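Local coordinates for protein biotin transporter BioY (Lactococcus lactis subsp. cremoris, PDB 4DVE) that binds biotin within the membrane as the substrate-binding S component and probably works with an energy-coupling factor ABC transporter complex to import it, at residues A[75-78]-A[79-82]; A[162-165]-A[166-169]. All coordinates share one frame; numbering follows the deposited sequence.

Both contacts are ends of helices, met in series along the chain: contact 1 closes helix 52-80, and contact 2 carries helix 159-165 over into helix 170-189. They do not touch, with centres about 27 Å apart and nearest atoms about 16 Å apart, but biotin lies between them. Phe-169 of contact 2 lies directly on the fused rings of the vitamin, with its CD1 3.4 Å from biotin C3. Contact 1 stands beyond the other end, where the side chain of Ala-78 is about 8 Å from the ligand, on the side of its carboxylate. Contact 1 instead meets detergent, through Gly-81 and Leu-77.

Contact 1: A[75-78]-A[79-82]; sequences LALA and LIGL. With BNG (nonyl beta-D-glucopyranoside), chain G.
A Schellman motif ends helix 52-80, with Gly-81 and Leu-82 folding back onto Leu-77 and Ala-78. Up to this point the helix keeps its ordinary bonds, such as Leu-79 N to Leu-75 O at 2.8 Å. Then the chain turns over: Gly-81 has a phi of 122°, where a side chain would be jammed against the carbonyl oxygen of Ile-80. The turn sends Leu-82 N to Leu-77 O at 3.0 Å, the bond that spans the motif. Inside it lies a weak one, from Gly-81 N to Ala-78 O. Gly-81 N also makes a weak bond to Leu-77 O, so that two N-H groups converge on this one oxygen.

The apolar half of the motif is the pair Leu-77 and Leu-82, whose side chains cross obliquely and touch through Leu-77 CD2 and Leu-82 CD1 at 3.8 Å. Ile-80 leans on the last turn with both branches: CG1, set between the backbone N and the carbonyl carbon (chi1 70°), lies 3.4 Å from Leu-77 O, while CG2 lies against Ala-76 O. On another side of the helix, Leu-79 CD1 rests on Leu-75 O at 3.4 Å.

Past the turn, Gly-81 O accepts a hydrogen bond from O6 of a nonyl glucoside at 2.8 Å, and a second detergent comes close to Leu-77. Ala-78 faces the protein, packing on Val-84, Leu-85 and Phe-95, and its backbone is hydrogen-bonded to Gly-91. Bonds from the two residues after the helix back into its last turn, a glycine of positive phi and an apolar pair bridging the turn are together the hallmark of the Schellman C-cap, which here hands a predicted membrane helix over to a loop.

Contact 2: A[162-165]-A[166-169]; sequences SLIS and NLVF. With BTN (biotin), chain D.
This is a local contact at the end of helix 159-165, where Ser-162 to Ser-165 bond to Asn-166 to Val-168 in the turn leading to helix 170-189. Asn-166 N still reaches four residues back, to Ser-162 O at 3.0 Å. After it the bonds shorten to three residues: Leu-167 N to Ile-164 O at 3.1 Å and Val-168 N to Ser-165 O at 3.2 Å, both donors standing well above the carbonyl plane.

The tightened turn delivers Phe-169 to the biotin pocket. Its ring is sandwiched, with biotin C4 3.6 Å above the centre of one face and Val-168 CG1 at the same height over the opposite face. Val-168 holds that methyl between its backbone N and carbonyl carbon (chi1 81°). With an alanine in place of Phe-169, the fused rings of biotin would probably lose the flat surface beneath them and be freer to shift.

Helix 128-155 packs against the 162-165 turn: Leu-163 lies on Phe-145 and Ala-148, and Ser-162 OG is hydrogen-bonded to Ala-148 O. Val-168 touches Ile-41 and Phe-169 touches Val-46, both in the loop that precedes helix 52-80.

Contact 1: A[75-78]-A[79-82]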
loop_
_atom_site.group_PDB
_atom_site.type_symbol
_atom_site.label_atom_id
_atom_site.label_comp_id
_atom_site.label_asym_id
_atom_site.label_seq_id
_atom_site.Cartn_x
_atom_site.Cartn_y
_atom_site.Cartn_z
ATOM N N LEU A 75 3.283 8.205 -5.517
ATOM C CA LEU A 75 2.502 8.109 -6.743
ATOM C C LEU A 75 2.708 9.342 -7.631
ATOM O O LEU A 75 2.826 9.215 -8.860
ATOM C CB LEU A 75 1.007 7.911 -6.421
ATOM C CG LEU A 75 0.637 6.600 -5.757
ATOM C CD1 LEU A 75 -0.849 6.576 -5.341
ATOM C CD2 LEU A 75 0.939 5.458 -6.702
ATOM N N ALA A 76 2.754 10.520 -7.005
ATOM C CA ALA A 76 3.018 11.765 -7.716
ATOM C C ALA A 76 4.375 11.704 -8.453
ATOM O O ALA A 76 4.495 12.128 -9.615
ATOM C CB ALA A 76 2.960 12.955 -6.753
ATOM N N LEU A 77 5.387 11.154 -7.786
ATOM C CA LEU A 77 6.691 10.975 -8.413
ATOM C C LEU A 77 6.588 10.089 -9.655
ATOM O O LEU A 77 7.197 10.376 -10.688
ATOM C CB LEU A 77 7.709 10.425 -7.402
ATOM C CG LEU A 77 8.231 11.398 -6.332
ATOM C CD1 LEU A 77 9.262 10.717 -5.454
ATOM C CD2 LEU A 77 8.868 12.651 -6.935
ATOM N N ALA A 78 5.803 9.021 -9.563
ATOM C CA ALA A 78 5.584 8.142 -10.712
ATOM C C ALA A 78 4.839 8.892 -11.817
ATOM O O ALA A 78 5.215 8.807 -12.995
ATOM C CB ALA A 78 4.830 6.873 -10.298
ATOM N N LEU A 79 3.829 9.669 -11.432
ATOM C CA LEU A 79 3.002 10.374 -12.414
ATOM C C LEU A 79 3.775 11.405 -13.228
ATOM O O LEU A 79 3.490 11.618 -14.401
ATOM C CB LEU A 79 1.810 11.029 -11.746
ATOM C CG LEU A 79 0.722 10.039 -11.339
ATOM C CD1 LEU A 79 -0.063 10.569 -10.137
ATOM C CD2 LEU A 79 -0.178 9.752 -12.542
ATOM N N ILE A 80 4.745 12.066 -12.603
ATOM C CA ILE A 80 5.508 13.066 -13.325
ATOM C C ILE A 80 6.672 12.449 -14.087
ATOM O O ILE A 80 7.326 13.141 -14.839
ATOM C CB ILE A 80 5.985 14.206 -12.407
ATOM C CG1 ILE A 80 7.065 13.727 -11.430
ATOM C CG2 ILE A 80 4.791 14.778 -11.646
ATOM C CD1 ILE A 80 7.321 14.736 -10.330
ATOM N N GLY A 81 6.954 11.163 -13.883
ATOM C CA GLY A 81 7.908 10.479 -14.750
ATOM C C GLY A 81 9.118 9.832 -14.117
ATOM O O GLY A 81 9.934 9.277 -14.830
ATOM N N LEU A 82 9.278 9.905 -12.797
ATOM C CA LEU A 82 10.425 9.224 -12.188
ATOM C C LEU A 82 10.164 7.726 -12.175
ATOM O O LEU A 82 9.027 7.284 -11.945
ATOM C CB LEU A 82 10.731 9.731 -10.780
ATOM C CG LEU A 82 11.308 11.136 -10.634
ATOM C CD1 LEU A 82 11.614 11.355 -9.159
ATOM C CD2 LEU A 82 12.558 11.379 -11.496
HETATM C C1 BNG G . 12.923 6.999 -17.371
HETATM C C2 BNG G . 13.479 5.618 -17.692
HETATM C C3 BNG G . 12.469 4.791 -18.479
HETATM C C4 BNG G . 11.099 4.824 -17.811
HETATM C C5 BNG G . 10.685 6.254 -17.482
HETATM C C6 BNG G . 9.351 6.280 -16.747
HETATM C "C1'" BNG G . 13.622 9.117 -16.592
HETATM C "C2'" BNG G . 14.236 9.764 -15.356
HETATM C "C3'" BNG G . 15.388 8.925 -14.816
HETATM C "C4'" BNG G . 16.287 9.754 -13.907
HETATM C "C5'" BNG G . 17.277 8.867 -13.161
HETATM C "C6'" BNG G . 16.629 8.236 -11.934
HETATM C "C7'" BNG G . 17.279 6.900 -11.598
HETATM C "C8'" BNG G . 18.361 6.549 -12.614
HETATM C "C9'" BNG G . 19.406 7.641 -12.690
HETATM O O1 BNG G . 13.854 7.710 -16.558
HETATM O O2 BNG G . 14.683 5.753 -18.456
HETATM O O3 BNG G . 12.925 3.438 -18.567
HETATM O O4 BNG G . 10.128 4.235 -18.685
HETATM O O5 BNG G . 11.688 6.863 -16.672
HETATM O O6 BNG G . 8.836 7.617 -16.741
#

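Contact 2: A[162-165]-A[166-169]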
loop_
_atom_site.group_PDB
_atom_site.type_symbol
_atom_site.label_atom_id
_atom_site.label_comp_id
_atom_site.label_asym_id
_atom_site.label_seq_id
_atom_site.Cartn_x
_atom_site.Cartn_y
_atom_site.Cartn_z
ATOM N N SER A 162 -10.220 -12.391 -15.135
ATOM C CA SER A 162 -9.364 -11.470 -14.403
ATOM C C SER A 162 -9.431 -11.748 -12.894
ATOM O O SER A 162 -8.392 -11.835 -12.226
ATOM C CB SER A 162 -9.788 -10.033 -14.688
ATOM O OG SER A 162 -8.915 -9.141 -14.034
ATOM N N LEU A 163 -10.647 -11.913 -12.369
ATOM C CA LEU A 163 -10.823 -12.144 -10.946
ATOM C C LEU A 163 -10.152 -13.443 -10.485
ATOM O O LEU A 163 -9.452 -13.467 -9.462
ATOM C CB LEU A 163 -12.313 -12.172 -10.584
ATOM C CG LEU A 163 -13.004 -10.816 -10.641
ATOM C CD1 LEU A 163 -14.534 -11.035 -10.638
ATOM C CD2 LEU A 163 -12.549 -9.951 -9.466
ATOM N N ILE A 164 -10.351 -14.506 -11.245
ATOM C CA ILE A 164 -9.730 -15.797 -10.940
ATOM C C ILE A 164 -8.196 -15.775 -11.061
ATOM O O ILE A 164 -7.490 -16.335 -10.203
ATOM C CB ILE A 164 -10.306 -16.918 -11.826
ATOM C CG1 ILE A 164 -11.750 -17.211 -11.423
ATOM C CG2 ILE A 164 -9.474 -18.184 -11.689
ATOM C CD1 ILE A 164 -12.447 -18.197 -12.362
ATOM N N SER A 165 -7.694 -15.114 -12.099
ATOM C CA SER A 165 -6.252 -14.972 -12.319
ATOM C C SER A 165 -5.579 -14.220 -11.158
ATOM O O SER A 165 -4.419 -14.495 -10.808
ATOM C CB SER A 165 -5.967 -14.235 -13.636
ATOM O OG SER A 165 -6.443 -14.974 -14.738
ATOM N N ASN A 166 -6.316 -13.301 -10.554
ATOM C CA ASN A 166 -5.801 -12.548 -9.423
ATOM C C ASN A 166 -5.597 -13.348 -8.142
ATOM O O ASN A 166 -4.925 -12.886 -7.236
ATOM C CB ASN A 166 -6.654 -11.312 -9.163
ATOM C CG ASN A 166 -6.179 -10.133 -9.995
ATOM O OD1 ASN A 166 -6.390 -10.067 -11.234
ATOM N ND2 ASN A 166 -5.455 -9.261 -9.363
ATOM N N LEU A 167 -6.139 -14.561 -8.087
ATOM C CA LEU A 167 -5.874 -15.464 -6.978
ATOM C C LEU A 167 -4.384 -15.796 -6.852
ATOM O O LEU A 167 -3.892 -16.024 -5.737
ATOM C CB LEU A 167 -6.700 -16.744 -7.132
ATOM C CG LEU A 167 -8.222 -16.570 -6.943
ATOM C CD1 LEU A 167 -9.011 -17.849 -7.306
ATOM C CD2 LEU A 167 -8.523 -16.113 -5.523
ATOM N N VAL A 168 -3.667 -15.770 -7.972
ATOM C CA VAL A 168 -2.209 -15.908 -7.991
ATOM C C VAL A 168 -1.486 -14.933 -7.049
ATOM O O VAL A 168 -0.403 -15.266 -6.575
ATOM C CB VAL A 168 -1.607 -15.750 -9.423
ATOM C CG1 VAL A 168 -1.462 -14.275 -9.838
ATOM C CG2 VAL A 168 -0.274 -16.445 -9.533
ATOM N N PHE A 169 -2.075 -13.752 -6.802
ATOM C CA PHE A 169 -1.467 -12.736 -5.931
ATOM C C PHE A 169 -1.707 -12.951 -4.447
ATOM O O PHE A 169 -0.997 -12.351 -3.630
ATOM C CB PHE A 169 -1.907 -11.320 -6.315
ATOM C CG PHE A 169 -1.563 -10.957 -7.724
ATOM C CD1 PHE A 169 -0.260 -11.123 -8.202
ATOM C CD2 PHE A 169 -2.543 -10.514 -8.592
ATOM C CE1 PHE A 169 0.048 -10.855 -9.532
ATOM C CE2 PHE A 169 -2.239 -10.228 -9.908
ATOM C CZ PHE A 169 -0.942 -10.408 -10.389
HETATM C C11 BTN D . 3.011 -1.403 -11.286
HETATM O O11 BTN D . 4.164 -1.226 -10.829
HETATM O O12 BTN D . 2.765 -1.122 -12.467
HETATM C C10 BTN D . 1.875 -1.948 -10.400
HETATM C C9 BTN D . 1.887 -3.473 -10.270
HETATM C C8 BTN D . 0.684 -3.955 -9.426
HETATM C C7 BTN D . 0.840 -5.431 -9.025
HETATM C C2 BTN D . -0.306 -5.931 -8.164
HETATM S S1 BTN D . -0.294 -5.136 -6.547
HETATM C C6 BTN D . -1.350 -6.405 -5.881
HETATM C C5 BTN D . -0.977 -7.741 -6.571
HETATM N N1 BTN D . 0.038 -8.440 -5.826
HETATM C C3 BTN D . 1.190 -8.539 -6.484
HETATM O O3 BTN D . 2.208 -9.096 -6.069
HETATM N N2 BTN D . 1.042 -7.945 -7.681
HETATM C C4 BTN D . -0.287 -7.431 -7.900
#